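Local coordinates for protein ADP-ribose pyrophosphatase MutT (Rickettsia felis, PDB 4KYX) that probably hydrolyses nucleoside diphosphate derivatives or oxidised nucleotides such as 8-oxo-dGTP with the help of magnesium, as Nudix enzymes of the MutT type do, at residues E66-T80 with S93-Q107. Residues are numbered along the deposited sequence; the frame is centred on the assembly and turned at random. Where two conformers were deposited one is given.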
loop_
_atom_site.group_PDB
_atom_site.type_symbol
_atom_site.label_atom_id
_atom_site.label_comp_id
_atom_site.label_asym_id
_atom_site.label_seq_id
_atom_site.Cartn_x
_atom_site.Cartn_y
_atom_site.Cartn_z
ATOM N N GLU A 66 7.876 -12.000 16.207
ATOM C CA GLU A 66 6.908 -11.578 17.237
ATOM C C GLU A 66 6.239 -12.736 18.037
ATOM O O GLU A 66 5.896 -12.562 19.217
ATOM C CB GLU A 66 5.845 -10.673 16.596
ATOM C CG GLU A 66 6.452 -9.376 16.085
ATOM C CD GLU A 66 5.503 -8.564 15.263
ATOM O OE1 GLU A 66 4.408 -9.059 14.941
ATOM O OE2 GLU A 66 5.899 -7.442 14.825
ATOM N N THR A 67 6.061 -13.881 17.377
ATOM C CA THR A 67 5.173 -14.931 17.827
ATOM C C THR A 67 5.830 -16.307 17.823
ATOM O O THR A 67 5.210 -17.244 18.279
ATOM C CB THR A 67 3.908 -15.035 16.947
ATOM O OG1 THR A 67 4.296 -15.523 15.642
ATOM C CG2 THR A 67 3.205 -13.708 16.850
ATOM N N ASN A 68 7.030 -16.439 17.260
ATOM C CA ASN A 68 7.705 -17.738 17.040
ATOM C C ASN A 68 7.012 -18.650 16.021
ATOM O O ASN A 68 7.398 -19.802 15.869
ATOM C CB ASN A 68 7.838 -18.477 18.392
ATOM C CG ASN A 68 8.972 -19.463 18.456
ATOM O OD1 ASN A 68 10.042 -19.209 17.978
ATOM N ND2 ASN A 68 8.741 -20.606 19.113
ATOM N N LEU A 69 6.019 -18.136 15.308
ATOM C CA LEU A 69 5.241 -18.920 14.388
ATOM C C LEU A 69 5.827 -18.798 12.992
ATOM O O LEU A 69 6.339 -17.746 12.606
ATOM C CB LEU A 69 3.789 -18.461 14.336
ATOM C CG LEU A 69 3.001 -18.611 15.625
ATOM C CD1 LEU A 69 1.629 -17.965 15.611
ATOM C CD2 LEU A 69 2.917 -20.095 15.952
ATOM N N ILE A 70 5.735 -19.901 12.263
ATOM C CA ILE A 70 6.209 -19.985 10.892
ATOM C C ILE A 70 4.984 -19.990 10.012
ATOM O O ILE A 70 4.148 -20.916 10.087
ATOM C CB ILE A 70 7.052 -21.296 10.677
ATOM C CG1 ILE A 70 8.350 -21.193 11.446
ATOM C CG2 ILE A 70 7.284 -21.475 9.203
ATOM C CD1 ILE A 70 9.200 -22.479 11.418
ATOM N N ILE A 71 4.864 -18.960 9.164
ATOM C CA ILE A 71 3.775 -18.932 8.204
ATOM C C ILE A 71 4.308 -19.202 6.857
ATOM O O ILE A 71 5.518 -18.969 6.597
ATOM C CB ILE A 71 2.980 -17.597 8.181
ATOM C CG1 ILE A 71 3.920 -16.417 8.026
ATOM C CG2 ILE A 71 2.103 -17.465 9.433
ATOM C CD1 ILE A 71 3.258 -15.242 7.367
ATOM N N GLU A 72 3.428 -19.722 5.999
ATOM C CA GLU A 72 3.779 -19.970 4.619
ATOM C C GLU A 72 2.850 -19.220 3.651
ATOM O O GLU A 72 1.683 -18.981 3.974
ATOM C CB GLU A 72 3.776 -21.479 4.304
ATOM C CG GLU A 72 2.405 -22.126 4.414
ATOM C CD GLU A 72 2.333 -23.591 3.973
ATOM O OE1 GLU A 72 3.402 -24.312 3.793
ATOM O OE2 GLU A 72 1.156 -24.037 3.850
ATOM N N ASN A 73 3.404 -18.881 2.490
ATOM C CA ASN A 73 2.683 -18.350 1.314
ATOM C C ASN A 73 1.640 -17.289 1.666
ATOM O O ASN A 73 0.450 -17.452 1.377
ATOM C CB ASN A 73 2.031 -19.487 0.548
ATOM C CG ASN A 73 3.052 -20.453 -0.010
ATOM O OD1 ASN A 73 2.920 -21.646 0.149
ATOM N ND2 ASN A 73 4.082 -19.925 -0.638
ATOM N N PRO A 74 2.104 -16.215 2.306
ATOM C CA PRO A 74 1.153 -15.172 2.705
ATOM C C PRO A 74 0.517 -14.571 1.465
ATOM O O PRO A 74 1.213 -14.374 0.421
ATOM C CB PRO A 74 2.017 -14.160 3.439
ATOM C CG PRO A 74 3.399 -14.429 3.002
ATOM C CD PRO A 74 3.488 -15.860 2.649
ATOM N N GLN A 75 -0.781 -14.315 1.576
ATOM C CA GLN A 75 -1.626 -13.813 0.527
ATOM C C GLN A 75 -2.037 -12.371 0.765
ATOM O O GLN A 75 -2.502 -12.000 1.822
ATOM C CB GLN A 75 -2.886 -14.661 0.359
ATOM C CG GLN A 75 -2.634 -16.109 -0.000
ATOM C CD GLN A 75 -1.891 -16.274 -1.322
ATOM O OE1 GLN A 75 -2.340 -15.793 -2.393
ATOM N NE2 GLN A 75 -0.728 -16.944 -1.270
ATOM N N PHE A 76 -1.874 -11.548 -0.244
ATOM C CA PHE A 76 -2.225 -10.104 -0.151
ATOM C C PHE A 76 -3.725 -9.944 -0.006
ATOM O O PHE A 76 -4.492 -10.525 -0.777
ATOM C CB PHE A 76 -1.666 -9.445 -1.405
ATOM C CG PHE A 76 -1.667 -7.968 -1.395
ATOM C CD1 PHE A 76 -2.815 -7.268 -1.680
ATOM C CD2 PHE A 76 -0.513 -7.282 -1.197
ATOM C CE1 PHE A 76 -2.816 -5.873 -1.718
ATOM C CE2 PHE A 76 -0.492 -5.911 -1.239
ATOM C CZ PHE A 76 -1.647 -5.200 -1.481
ATOM N N ILE A 77 -4.200 -9.218 1.006
ATOM C CA ILE A 77 -5.635 -9.071 1.295
ATOM C C ILE A 77 -6.155 -7.639 1.091
ATOM O O ILE A 77 -7.254 -7.435 0.623
ATOM C CB ILE A 77 -5.969 -9.454 2.763
ATOM C CG1 ILE A 77 -5.724 -10.947 3.038
ATOM C CG2 ILE A 77 -7.406 -9.075 3.140
ATOM C CD1 ILE A 77 -6.543 -11.923 2.212
ATOM N N ALA A 78 -5.376 -6.656 1.521
ATOM C CA ALA A 78 -5.939 -5.313 1.623
ATOM C C ALA A 78 -4.912 -4.223 1.842
ATOM O O ALA A 78 -3.788 -4.482 2.230
ATOM C CB ALA A 78 -6.971 -5.280 2.718
ATOM N N VAL A 79 -5.296 -3.000 1.488
ATOM C CA VAL A 79 -4.516 -1.802 1.799
ATOM C C VAL A 79 -5.403 -0.843 2.539
ATOM O O VAL A 79 -6.568 -0.608 2.164
ATOM C CB VAL A 79 -4.034 -1.031 0.534
ATOM C CG1 VAL A 79 -3.159 0.152 0.948
ATOM C CG2 VAL A 79 -3.266 -1.960 -0.406
ATOM N N THR A 80 -4.835 -0.239 3.575
ATOM C CA THR A 80 -5.498 0.829 4.300
ATOM C C THR A 80 -4.582 2.000 4.353
ATOM O O THR A 80 -3.380 1.834 4.317
ATOM C CB THR A 80 -5.878 0.444 5.745
ATOM O OG1 THR A 80 -4.696 0.066 6.442
ATOM C CG2 THR A 80 -6.827 -0.723 5.786
ATOM N N SER A 93 -1.024 0.724 5.492
ATOM C CA SER A 93 -0.862 -0.657 5.928
ATOM C C SER A 93 -1.183 -1.627 4.796
ATOM O O SER A 93 -2.210 -1.512 4.135
ATOM C CB SER A 93 -1.759 -0.975 7.101
ATOM O OG SER A 93 -1.429 -0.151 8.230
ATOM N N ILE A 94 -0.333 -2.611 4.620
ATOM C CA ILE A 94 -0.565 -3.704 3.705
ATOM C C ILE A 94 -0.868 -4.922 4.525
ATOM O O ILE A 94 -0.056 -5.321 5.365
ATOM C CB ILE A 94 0.703 -4.003 2.908
ATOM C CG1 ILE A 94 1.193 -2.725 2.243
ATOM C CG2 ILE A 94 0.471 -5.144 1.931
ATOM C CD1 ILE A 94 0.298 -2.172 1.218
ATOM N N PHE A 95 -2.046 -5.491 4.325
ATOM C CA PHE A 95 -2.410 -6.706 5.044
ATOM C C PHE A 95 -2.260 -7.922 4.191
ATOM O O PHE A 95 -2.641 -7.926 3.013
ATOM C CB PHE A 95 -3.842 -6.653 5.528
ATOM C CG PHE A 95 -4.025 -5.734 6.693
ATOM C CD1 PHE A 95 -3.787 -6.165 7.966
ATOM C CD2 PHE A 95 -4.434 -4.399 6.489
ATOM C CE1 PHE A 95 -3.970 -5.309 9.073
ATOM C CE2 PHE A 95 -4.610 -3.560 7.593
ATOM C CZ PHE A 95 -4.369 -4.026 8.873
ATOM N N LEU A 96 -1.760 -8.978 4.848
ATOM C CA LEU A 96 -1.665 -10.274 4.255
ATOM C C LEU A 96 -2.222 -11.337 5.183
ATOM O O LEU A 96 -2.388 -11.081 6.343
ATOM C CB LEU A 96 -0.234 -10.619 3.910
ATOM C CG LEU A 96 0.469 -9.704 2.948
ATOM C CD1 LEU A 96 1.242 -8.631 3.704
ATOM C CD2 LEU A 96 1.374 -10.551 2.105
ATOM N N LYS A 97 -2.654 -12.437 4.625
ATOM C CA LYS A 97 -3.065 -13.547 5.432
ATOM C C LYS A 97 -2.257 -14.811 5.183
ATOM O O LYS A 97 -1.819 -15.080 4.068
ATOM C CB LYS A 97 -4.544 -13.818 5.331
ATOM C CG LYS A 97 -5.058 -14.293 4.027
ATOM C CD LYS A 97 -6.320 -15.153 4.238
ATOM C CE LYS A 97 -6.650 -15.816 2.886
ATOM N NZ LYS A 97 -7.609 -15.032 2.069
ATOM N N ALA A 98 -2.084 -15.591 6.251
ATOM C CA ALA A 98 -1.403 -16.855 6.106
ATOM C C ALA A 98 -1.796 -17.803 7.211
ATOM O O ALA A 98 -2.121 -17.377 8.334
ATOM C CB ALA A 98 0.092 -16.652 6.130
ATOM N N HIS A 99 -1.763 -19.088 6.889
ATOM C CA HIS A 99 -1.848 -20.115 7.928
ATOM C C HIS A 99 -0.475 -20.379 8.501
ATOM O O HIS A 99 0.520 -20.395 7.763
ATOM C CB HIS A 99 -2.469 -21.395 7.392
ATOM C CG HIS A 99 -3.956 -21.387 7.455
ATOM N ND1 HIS A 99 -4.657 -21.938 8.505
ATOM C CD2 HIS A 99 -4.871 -20.806 6.646
ATOM C CE1 HIS A 99 -5.951 -21.751 8.303
ATOM N NE2 HIS A 99 -6.103 -21.057 7.186
ATOM N N CYS A 100 -0.408 -20.504 9.819
ATOM C CA CYS A 100 0.816 -20.971 10.463
ATOM C C CYS A 100 0.921 -22.505 10.479
ATOM O O CYS A 100 -0.071 -23.217 10.515
ATOM C CB CYS A 100 1.003 -20.372 11.842
ATOM S SG CYS A 100 -0.143 -20.999 13.067
ATOM N N LEU A 101 2.156 -22.972 10.496
ATOM C CA LEU A 101 2.506 -24.387 10.404
ATOM C C LEU A 101 2.816 -25.028 11.758
ATOM O O LEU A 101 2.958 -26.249 11.859
ATOM C CB LEU A 101 3.713 -24.510 9.477
ATOM C CG LEU A 101 3.452 -24.077 8.037
ATOM C CD1 LEU A 101 4.683 -24.333 7.176
ATOM C CD2 LEU A 101 2.236 -24.807 7.458
ATOM N N ASN A 102 2.955 -24.225 12.802
ATOM C CA ASN A 102 3.476 -24.696 14.070
ATOM C C ASN A 102 2.768 -23.959 15.198
ATOM O O ASN A 102 3.417 -23.419 16.075
ATOM C CB ASN A 102 4.984 -24.431 14.136
ATOM C CG ASN A 102 5.348 -22.935 14.084
ATOM O OD1 ASN A 102 4.650 -22.138 13.475
ATOM N ND2 ASN A 102 6.477 -22.567 14.703
ATOM N N GLU A 103 1.439 -23.928 15.155
ATOM C CA GLU A 103 0.689 -23.097 16.093
ATOM C C GLU A 103 0.978 -23.403 17.560
ATOM O O GLU A 103 0.888 -22.504 18.404
ATOM C CB GLU A 103 -0.816 -23.180 15.815
ATOM C CG GLU A 103 -1.456 -24.541 16.100
ATOM C CD GLU A 103 -2.861 -24.601 15.550
ATOM O OE1 GLU A 103 -2.971 -24.645 14.303
ATOM O OE2 GLU A 103 -3.825 -24.513 16.339
ATOM N N HIS A 104 1.336 -24.649 17.902
ATOM C CA HIS A 104 1.616 -24.952 19.302
ATOM C C HIS A 104 2.910 -24.375 19.837
ATOM O O HIS A 104 3.114 -24.407 21.055
ATOM C CB HIS A 104 1.549 -26.458 19.548
ATOM C CG HIS A 104 0.208 -27.023 19.244
ATOM N ND1 HIS A 104 0.033 -28.228 18.595
ATOM C CD2 HIS A 104 -1.029 -26.503 19.417
ATOM C CE1 HIS A 104 -1.263 -28.449 18.438
ATOM N NE2 HIS A 104 -1.926 -27.412 18.918
ATOM N N GLU A 105 3.742 -23.818 18.947
ATOM C CA GLU A 105 4.989 -23.183 19.343
ATOM C C GLU A 105 4.805 -21.676 19.577
ATOM O O GLU A 105 5.774 -20.975 19.786
ATOM C CB GLU A 105 6.068 -23.407 18.277
ATOM C CG GLU A 105 6.419 -24.878 18.162
ATOM C CD GLU A 105 7.532 -25.203 17.237
ATOM O OE1 GLU A 105 8.048 -26.315 17.419
ATOM O OE2 GLU A 105 7.859 -24.459 16.319
ATOM N N LEU A 106 3.575 -21.175 19.569
ATOM C CA LEU A 106 3.322 -19.773 19.838
ATOM C C LEU A 106 4.023 -19.339 21.108
ATOM O O LEU A 106 3.883 -20.002 22.161
ATOM C CB LEU A 106 1.831 -19.560 19.995
ATOM C CG LEU A 106 1.343 -18.169 20.492
ATOM C CD1 LEU A 106 1.732 -17.108 19.433
ATOM C CD2 LEU A 106 -0.152 -18.202 20.730
ATOM N N GLN A 107 4.824 -18.276 21.003
ATOM C CA GLN A 107 5.447 -17.655 22.179
ATOM C C GLN A 107 5.351 -16.164 22.031
ATOM O O GLN A 107 5.458 -15.642 20.911
ATOM C CB GLN A 107 6.918 -18.050 22.316
ATOM C CG GLN A 107 7.084 -19.508 22.591
ATOM C CD GLN A 107 8.535 -19.916 22.776
ATOM O OE1 GLN A 107 9.423 -19.085 22.877
ATOM N NE2 GLN A 107 8.773 -21.216 22.850
HETATM O O HOH W 1 -1.262 -20.018 4.386
#
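Strand 75-80 runs antiparallel to strand 93-99, their axes 4.4 Å apart at closest approach and their directions 141° apart; a classic beta bulge sets Ile77 and Ala78 against Phe95, whose O takes the N-H of Ile77 at 2.9 Å and, weakly, that of Ala78. Beyond Ala98 the pairing breaks at Glu72-Pro74, where a water joins Glu72 O to His99 N, and resumes as a single bridge between Ile71 and Cys100. Past it, Asn102 grips the loop that follows helix 55-67. With CG between the backbone N and the carbonyl carbon (chi1 63°), its amide is brought up to that loop, where OD1 accepts an almost straight bond from Ile70 N at 2.8 Å. Its ND2 serves two acceptors, Asn68 O at 3.1 Å, on an in-plane lone pair, and the carboxylate OE2 of Glu105, so the amide is held at both ends. Asn68, at positive phi, answers with ND2 to Glu105 O (3.1 Å), its amide lying alongside that of Gln107, the planes 35° apart. Gln107 N in turn donates to Thr67 O at 2.9 Å. Deeper in, Leu69 CD1 meets Leu106 CD1 at 3.9 Å, and both leucines rest on Trp119. On the sheet face that carries Phe76, Val79, Ile94 and Leu96, Ile94 CG2 approaches the Phe76 ring obliquely at CE2 (3.4 Å), while Tyr142 of the second subunit stacks on that ring. The arrangement is a bulged beta hairpin of the Nudix fold, its open end continued by loops that tie the end of helix 55-67 to the chain leaving the hairpin.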